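Local atomic coordinates of deoxyhypusine synthase, putative (Entamoeba histolytica, PDB entry 7L9R), a protein that probably acts as a deoxyhypusine synthase, an NAD-dependent transferase that in this family moves the aminobutyl group of spermidine onto a lysine of eIF5A. Residues N59-N62 and K63-W67; C180-T183 and S184-F187; I118-T121 and A122-E126. All blocks are in the same frame, centred on the assembly; numbering follows the deposited sequence.

The three contacts are local ones, set at different places in a subunit built round a parallel beta-sheet. Contact 1 covers the last two turns of helix 51-66 and its exit; the helix packs on strands 87-93, 262-268 and 289-294. Contact 3 is the passage from strand 117-120 of the same sheet into helix 124-130, with its centre about 9 Å from that of the chain. Contact 2 is a surface loop between helices 160-179 and 189-200, beside a second subunit. Contacts 1 and 2 lie on opposite sides of the chain's centre, their centres about 41 Å apart; contact 3 is about 25 Å from contact 1 and about 22 Å from contact 2, centre to centre. None touches another.

Contact 1: residues N59-N62 and K63-W67; sequences NIIN and KMLTW
Asn62 and Thr66 meet through one carbonyl oxygen, which takes two hydrogen bonds at the end of helix 51-66. Thr66 N reaches Asn62 O at 3.0 Å, the regular i to i+4 bond, and Thr66 OG1 donates to Asn62 O at 2.9 Å. The two donors come from opposite faces of the carbonyl plane, the hydroxyl tilted 29° out of it. With chi1 at 65°, OG1 sits between the backbone N and the carbonyl carbon of its own residue, which turns the hydroxyl back toward the preceding turn.

The other backbone bonds are those of an ordinary alpha-helix: Lys63 N to Asn59 O, Met64 N to Ile60 O and Leu65 N to Ile61 O, each 3.1 Å long. Trp67 is the first residue to leave helical angles, which marks the end of the helix.

Apolar contacts gather on the buried face. The extended Met64 side chain carries its terminal methyl CE to 4.1 Å from Ile60 CG2, the two chains crossing at a slant, and Ile61 CG1 is a looser neighbour of the same methyl. One residue further on, Leu65 CD1 lies 4.3 Å from Ile61 CG2. Ile60, Ile61 and Met64 also touch Phe289, Val291 or Ile266 of the central sheet, and Leu65 packs on Ile89.

The polar ends look elsewhere: Lys63 NZ forms a salt bridge with Glu322, while Asn62 OD1 bonds to Thr345 OG1.

Chemically, the turn is amphipathic, with a hydrocarbon side fitted to the sheet and a polar side tied to later parts of the chain. The threonine hydroxyl, bonded back to the helix, gives Asn62 O a second donor where the helical hydrogen-bond ladder runs out.

Contact 2: residues C180-T183 and S184-F187; sequences CQDT and SMPF
Asp182 and Ser184 supply the polar link of this loop, a hydrogen bond from Ser184 OG to Asp182 OD2 at 2.8 Å. The hydroxyl meets OD2 on its syn side, 19° out of the carboxylate plane, and Ser184 OG stays further from the other oxygen, Asp182 OD1, at 3.4 Å. Both torsions help to close the gap: Asp182 holds its CG opposite the backbone N (chi1 175°), and Ser184 sets OG between its own N and carbonyl carbon. The two side chains thus bridge over Thr183, whose CB still touches the backbone of Ser184.

The remaining contacts are van der Waals ones round the ring of Phe187. Gln181 CB lies at the ring edge, near its plane, 3.9 Å from Phe187 CZ, and Gln181 CG is almost as close. The glutamine and phenylalanine side chains cross at about a right angle, with the amide and ring planes 70° apart; the contact is made by the aliphatic part of the glutamine. Asp182 O approaches the ring obliquely, 4.0 Å from Phe187 CZ. Beyond the loop the same ring rests on Leu192 and Met195 of helix 189-200, and the backbone of Phe187 is hydrogen-bonded to Met243 and Asp245.

A neighbouring subunit comes up to the bend as well, its Thr183 packing on Met185 and its Met243 on Pro186. The whole is an irregular connection between helices 160-179 and 189-200, without helix or strand of its own: a surface loop whose bend is spanned by an aspartate-serine bond, whose aromatic residue leads into the next helix, and which lies at the interface between subunits.

Contact 3: residues I118-T121 and A122-E126; sequences IVTT and AGAIE
Thr120 lies against the methyl group of Ala124, its OG1 only 3.1 Å from Ala124 CB and its CG2 at 3.8 Å. The hydroxyl and methyl branches of the threonine thus both border the first residue of helix 124-130. With chi1 at -172°, OG1 is turned opposite its backbone N, and its polar partner is the carbonyl of Phe93 on the adjoining strand. Further round, Thr120 CG2 makes a looser contact with Ile125 CD1.

Between strand and helix the backbone makes a type II beta turn from Thr121 to Ala124, closed by Ala124 N bonding to Thr121 O at 3.2 Å with an N-H...O angle of 161°. Gly123, at the N-cap position, has a positive phi of 100°, at which a side chain would press on the preceding carbonyl oxygen. One water accepts from Ile125 N at 3.0 Å and lies near Glu126 OE1 (3.1 Å). A second water is 2.7 Å from Thr121 OG1, a hydroxyl also bonded to Ser95 N.

This strand-turn-helix passage belongs to the parallel sheet of an alpha/beta fold. Its chemistry implies that the first two amides of the helix are met by a turn carbonyl and a water, not by a side chain at the glycine N-cap, while the threonine hydroxyls fasten the end of the strand to its neighbour and to Ser95.

Contact 1: residues N59-N62 and K63-W67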
loop_
_atom_site.group_PDB
_atom_site.type_symbol
_atom_site.label_atom_id
_atom_site.label_comp_id
_atom_site.label_asym_id
_atom_site.label_seq_id
_atom_site.Cartn_x
_atom_site.Cartn_y
_atom_site.Cartn_z
ATOM N N ASN B 59 2.234 1.024 -26.978
ATOM C CA ASN B 59 1.593 1.753 -28.068
ATOM C C ASN B 59 1.765 3.261 -27.909
ATOM O O ASN B 59 2.052 3.965 -28.884
ATOM C CB ASN B 59 0.111 1.385 -28.150
ATOM C CG ASN B 59 -0.108 -0.076 -28.514
ATOM O OD1 ASN B 59 0.750 -0.712 -29.135
ATOM N ND2 ASN B 59 -1.270 -0.610 -28.149
ATOM N N ILE B 60 1.622 3.769 -26.681
ATOM C CA ILE B 60 1.671 5.212 -26.461
ATOM C C ILE B 60 3.081 5.750 -26.689
ATOM O O ILE B 60 3.257 6.833 -27.261
ATOM C CB ILE B 60 1.145 5.550 -25.052
ATOM C CG1 ILE B 60 -0.368 5.324 -24.984
ATOM C CG2 ILE B 60 1.476 6.991 -24.667
ATOM C CD1 ILE B 60 -0.930 5.356 -23.575
ATOM N N ILE B 61 4.105 5.010 -26.253
ATOM C CA ILE B 61 5.478 5.477 -26.437
ATOM C C ILE B 61 5.837 5.511 -27.917
ATOM O O ILE B 61 6.443 6.477 -28.396
ATOM C CB ILE B 61 6.460 4.610 -25.623
ATOM C CG1 ILE B 61 6.318 4.915 -24.131
ATOM C CG2 ILE B 61 7.899 4.867 -26.053
ATOM C CD1 ILE B 61 7.110 3.985 -23.230
ATOM N N ASN B 62 5.440 4.484 -28.675
ATOM C CA ASN B 62 5.685 4.507 -30.116
ATOM C C ASN B 62 4.971 5.668 -30.790
ATOM O O ASN B 62 5.472 6.214 -31.781
ATOM C CB ASN B 62 5.258 3.183 -30.751
ATOM C CG ASN B 62 6.250 2.073 -30.501
ATOM O OD1 ASN B 62 7.459 2.302 -30.451
ATOM N ND2 ASN B 62 5.744 0.863 -30.318
ATOM N N LYS B 63 3.806 6.067 -30.271
ATOM C CA LYS B 63 3.137 7.249 -30.806
ATOM C C LYS B 63 3.948 8.515 -30.540
ATOM O O LYS B 63 3.974 9.424 -31.378
ATOM C CB LYS B 63 1.731 7.369 -30.220
ATOM C CG LYS B 63 0.763 6.301 -30.704
ATOM C CD LYS B 63 -0.645 6.575 -30.202
ATOM C CE LYS B 63 -1.587 5.430 -30.530
ATOM N NZ LYS B 63 -3.009 5.803 -30.280
ATOM N N MET B 64 4.614 8.598 -29.381
ATOM C CA MET B 64 5.502 9.733 -29.131
ATOM C C MET B 64 6.596 9.801 -30.188
ATOM O O MET B 64 6.883 10.870 -30.736
ATOM C CB MET B 64 6.140 9.642 -27.741
ATOM C CG MET B 64 5.201 9.570 -26.555
ATOM S SD MET B 64 6.170 9.449 -25.023
ATOM C CE MET B 64 4.902 9.086 -23.813
ATOM N N LEU B 65 7.219 8.658 -30.479
ATOM C CA LEU B 65 8.370 8.635 -31.373
ATOM C C LEU B 65 7.983 8.916 -32.820
ATOM O O LEU B 65 8.762 9.533 -33.554
ATOM C CB LEU B 65 9.079 7.283 -31.266
ATOM C CG LEU B 65 9.626 6.940 -29.877
ATOM C CD1 LEU B 65 10.031 5.481 -29.786
ATOM C CD2 LEU B 65 10.801 7.838 -29.530
ATOM N N THR B 66 6.792 8.489 -33.247
ATOM C CA THR B 66 6.383 8.591 -34.646
ATOM C C THR B 66 5.473 9.776 -34.937
ATOM O O THR B 66 5.085 9.960 -36.095
ATOM C CB THR B 66 5.672 7.308 -35.091
ATOM O OG1 THR B 66 4.453 7.155 -34.353
ATOM C CG2 THR B 66 6.551 6.096 -34.857
ATOM N N TRP B 67 5.107 10.568 -33.931
ATOM C CA TRP B 67 4.143 11.639 -34.151
ATOM C C TRP B 67 4.659 12.645 -35.177
ATOM O O TRP B 67 5.824 13.049 -35.148
ATOM C CB TRP B 67 3.824 12.363 -32.843
ATOM C CG TRP B 67 2.809 13.460 -33.026
ATOM C CD1 TRP B 67 1.458 13.350 -32.889
ATOM C CD2 TRP B 67 3.062 14.822 -33.410
ATOM N NE1 TRP B 67 0.854 14.555 -33.148
ATOM C CE2 TRP B 67 1.816 15.475 -33.470
ATOM C CE3 TRP B 67 4.221 15.550 -33.698
ATOM C CZ2 TRP B 67 1.693 16.823 -33.808
ATOM C CZ3 TRP B 67 4.096 16.889 -34.033
ATOM C CH2 TRP B 67 2.842 17.510 -34.087
#

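Contact 2: residues C180-T183 and S184-F187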
loop_
_atom_site.group_PDB
_atom_site.type_symbol
_atom_site.label_atom_id
_atom_site.label_comp_id
_atom_site.label_asym_id
_atom_site.label_seq_id
_atom_site.Cartn_x
_atom_site.Cartn_y
_atom_site.Cartn_z
ATOM N N CYS B 180 38.135 28.434 -10.625
ATOM C CA CYS B 180 38.138 28.819 -12.036
ATOM C C CYS B 180 36.878 29.581 -12.444
ATOM O O CYS B 180 36.969 30.714 -12.926
ATOM C CB CYS B 180 38.327 27.568 -12.904
ATOM S SG CYS B 180 39.812 26.618 -12.483
ATOM N N GLN B 181 35.703 28.979 -12.260
ATOM C CA GLN B 181 34.441 29.620 -12.613
ATOM C C GLN B 181 34.158 30.799 -11.683
ATOM O O GLN B 181 34.697 30.900 -10.575
ATOM C CB GLN B 181 33.280 28.624 -12.564
ATOM C CG GLN B 181 32.855 28.078 -13.917
ATOM C CD GLN B 181 33.711 26.914 -14.369
ATOM O OE1 GLN B 181 34.608 26.475 -13.647
ATOM N NE2 GLN B 181 33.436 26.402 -15.566
ATOM N N ASP B 182 33.304 31.708 -12.149
ATOM C CA ASP B 182 32.930 32.863 -11.344
ATOM C C ASP B 182 31.810 32.479 -10.383
ATOM O O ASP B 182 30.724 32.059 -10.801
ATOM C CB ASP B 182 32.503 34.022 -12.244
ATOM C CG ASP B 182 31.982 35.212 -11.459
ATOM O OD1 ASP B 182 32.723 35.739 -10.601
ATOM O OD2 ASP B 182 30.829 35.628 -11.704
ATOM N N THR B 183 32.098 32.621 -9.091
ATOM C CA THR B 183 31.242 32.207 -7.989
ATOM C C THR B 183 30.220 33.261 -7.578
ATOM O O THR B 183 29.346 32.965 -6.756
ATOM C CB THR B 183 32.104 31.833 -6.779
ATOM O OG1 THR B 183 31.318 31.092 -5.839
ATOM C CG2 THR B 183 32.653 33.088 -6.110
ATOM N N SER B 184 30.298 34.473 -8.133
ATOM C CA SER B 184 29.412 35.571 -7.755
ATOM C C SER B 184 27.992 35.438 -8.303
ATOM O O SER B 184 27.114 36.188 -7.860
ATOM C CB SER B 184 30.036 36.898 -8.201
ATOM O OG SER B 184 29.806 37.141 -9.577
ATOM N N MET B 185 27.740 34.523 -9.241
ATOM C CA MET B 185 26.392 34.281 -9.742
ATOM C C MET B 185 26.073 32.796 -9.620
ATOM O O MET B 185 26.902 31.949 -9.998
ATOM C CB MET B 185 26.242 34.745 -11.196
ATOM C CG MET B 185 26.393 36.254 -11.393
ATOM S SD MET B 185 25.040 37.208 -10.676
ATOM C CE MET B 185 23.636 36.337 -11.382
ATOM N N PRO B 186 24.907 32.438 -9.081
ATOM C CA PRO B 186 24.608 31.022 -8.836
ATOM C C PRO B 186 24.424 30.204 -10.103
ATOM O O PRO B 186 24.012 30.705 -11.153
ATOM C CB PRO B 186 23.298 31.069 -8.039
ATOM C CG PRO B 186 22.683 32.379 -8.400
ATOM C CD PRO B 186 23.819 33.325 -8.627
ATOM N N PHE B 187 24.773 28.931 -9.982
ATOM C CA PHE B 187 24.533 27.857 -10.931
ATOM C C PHE B 187 23.176 27.204 -10.670
ATOM O O PHE B 187 22.647 27.246 -9.558
ATOM C CB PHE B 187 25.649 26.820 -10.818
ATOM C CG PHE B 187 26.997 27.355 -11.178
ATOM C CD1 PHE B 187 27.383 27.451 -12.504
ATOM C CD2 PHE B 187 27.849 27.839 -10.197
ATOM C CE1 PHE B 187 28.626 27.964 -12.845
ATOM C CE2 PHE B 187 29.089 28.367 -10.530
ATOM C CZ PHE B 187 29.478 28.425 -11.856
#

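Contact 3: residues I118-T121 and A122-E126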
loop_
_atom_site.group_PDB
_atom_site.type_symbol
_atom_site.label_atom_id
_atom_site.label_comp_id
_atom_site.label_asym_id
_atom_site.label_seq_id
_atom_site.Cartn_x
_atom_site.Cartn_y
_atom_site.Cartn_z
ATOM N N ILE B 118 15.368 15.068 -18.986
ATOM C CA ILE B 118 15.272 14.126 -17.882
ATOM C C ILE B 118 14.937 14.899 -16.613
ATOM O O ILE B 118 15.431 16.012 -16.402
ATOM C CB ILE B 118 16.572 13.319 -17.709
ATOM C CG1 ILE B 118 16.726 12.315 -18.850
ATOM C CG2 ILE B 118 16.598 12.604 -16.369
ATOM C CD1 ILE B 118 17.987 11.495 -18.753
ATOM N N VAL B 119 14.060 14.330 -15.796
ATOM C CA VAL B 119 13.812 14.805 -14.442
ATOM C C VAL B 119 14.115 13.650 -13.506
ATOM O O VAL B 119 13.680 12.519 -13.753
ATOM C CB VAL B 119 12.366 15.298 -14.256
ATOM C CG1 VAL B 119 12.179 15.846 -12.851
ATOM C CG2 VAL B 119 12.025 16.363 -15.288
ATOM N N THR B 120 14.904 13.905 -12.469
ATOM C CA THR B 120 15.225 12.835 -11.537
ATOM C C THR B 120 15.331 13.408 -10.125
ATOM O O THR B 120 15.068 14.590 -9.888
ATOM C CB THR B 120 16.490 12.083 -11.974
ATOM O OG1 THR B 120 16.657 10.924 -11.147
ATOM C CG2 THR B 120 17.723 12.970 -11.880
ATOM N N THR B 121 15.713 12.554 -9.181
ATOM C CA THR B 121 15.626 12.860 -7.761
ATOM C C THR B 121 17.004 12.795 -7.112
ATOM O O THR B 121 17.996 12.396 -7.733
ATOM C CB THR B 121 14.684 11.882 -7.053
ATOM O OG1 THR B 121 15.223 10.559 -7.159
ATOM C CG2 THR B 121 13.309 11.908 -7.708
ATOM N N ALA B 122 17.037 13.185 -5.834
ATOM C CA ALA B 122 18.278 13.256 -5.070
ATOM C C ALA B 122 18.985 11.903 -5.028
ATOM O O ALA B 122 18.371 10.877 -4.730
ATOM C CB ALA B 122 17.986 13.739 -3.649
ATOM N N GLY B 123 20.286 11.906 -5.331
ATOM C CA GLY B 123 21.092 10.708 -5.326
ATOM C C GLY B 123 21.330 10.099 -6.698
ATOM O O GLY B 123 22.259 9.300 -6.849
ATOM N N ALA B 124 20.518 10.453 -7.697
ATOM C CA ALA B 124 20.612 9.793 -8.995
ATOM C C ALA B 124 21.923 10.124 -9.690
ATOM O O ALA B 124 22.617 9.228 -10.183
ATOM C CB ALA B 124 19.433 10.191 -9.881
ATOM N N ILE B 125 22.285 11.407 -9.722
ATOM C CA ILE B 125 23.494 11.816 -10.425
ATOM C C ILE B 125 24.728 11.195 -9.777
ATOM O O ILE B 125 25.645 10.729 -10.467
ATOM C CB ILE B 125 23.581 13.356 -10.480
ATOM C CG1 ILE B 125 22.338 13.930 -11.169
ATOM C CG2 ILE B 125 24.837 13.806 -11.201
ATOM C CD1 ILE B 125 22.040 13.301 -12.528
ATOM N N GLU B 126 24.771 11.171 -8.444
ATOM C CA GLU B 126 25.951 10.650 -7.763
ATOM C C GLU B 126 26.084 9.143 -7.958
ATOM O O GLU B 126 27.203 8.618 -7.991
ATOM C CB GLU B 126 25.896 11.003 -6.275
ATOM C CG GLU B 126 25.806 12.500 -6.004
ATOM C CD GLU B 126 24.371 12.990 -5.828
ATOM O OE1 GLU B 126 23.492 12.582 -6.622
ATOM O OE2 GLU B 126 24.129 13.790 -4.899
HETATM O O HOH W 1 21.056 13.688 -8.246
HETATM O O HOH W 2 15.179 9.711 -4.581
#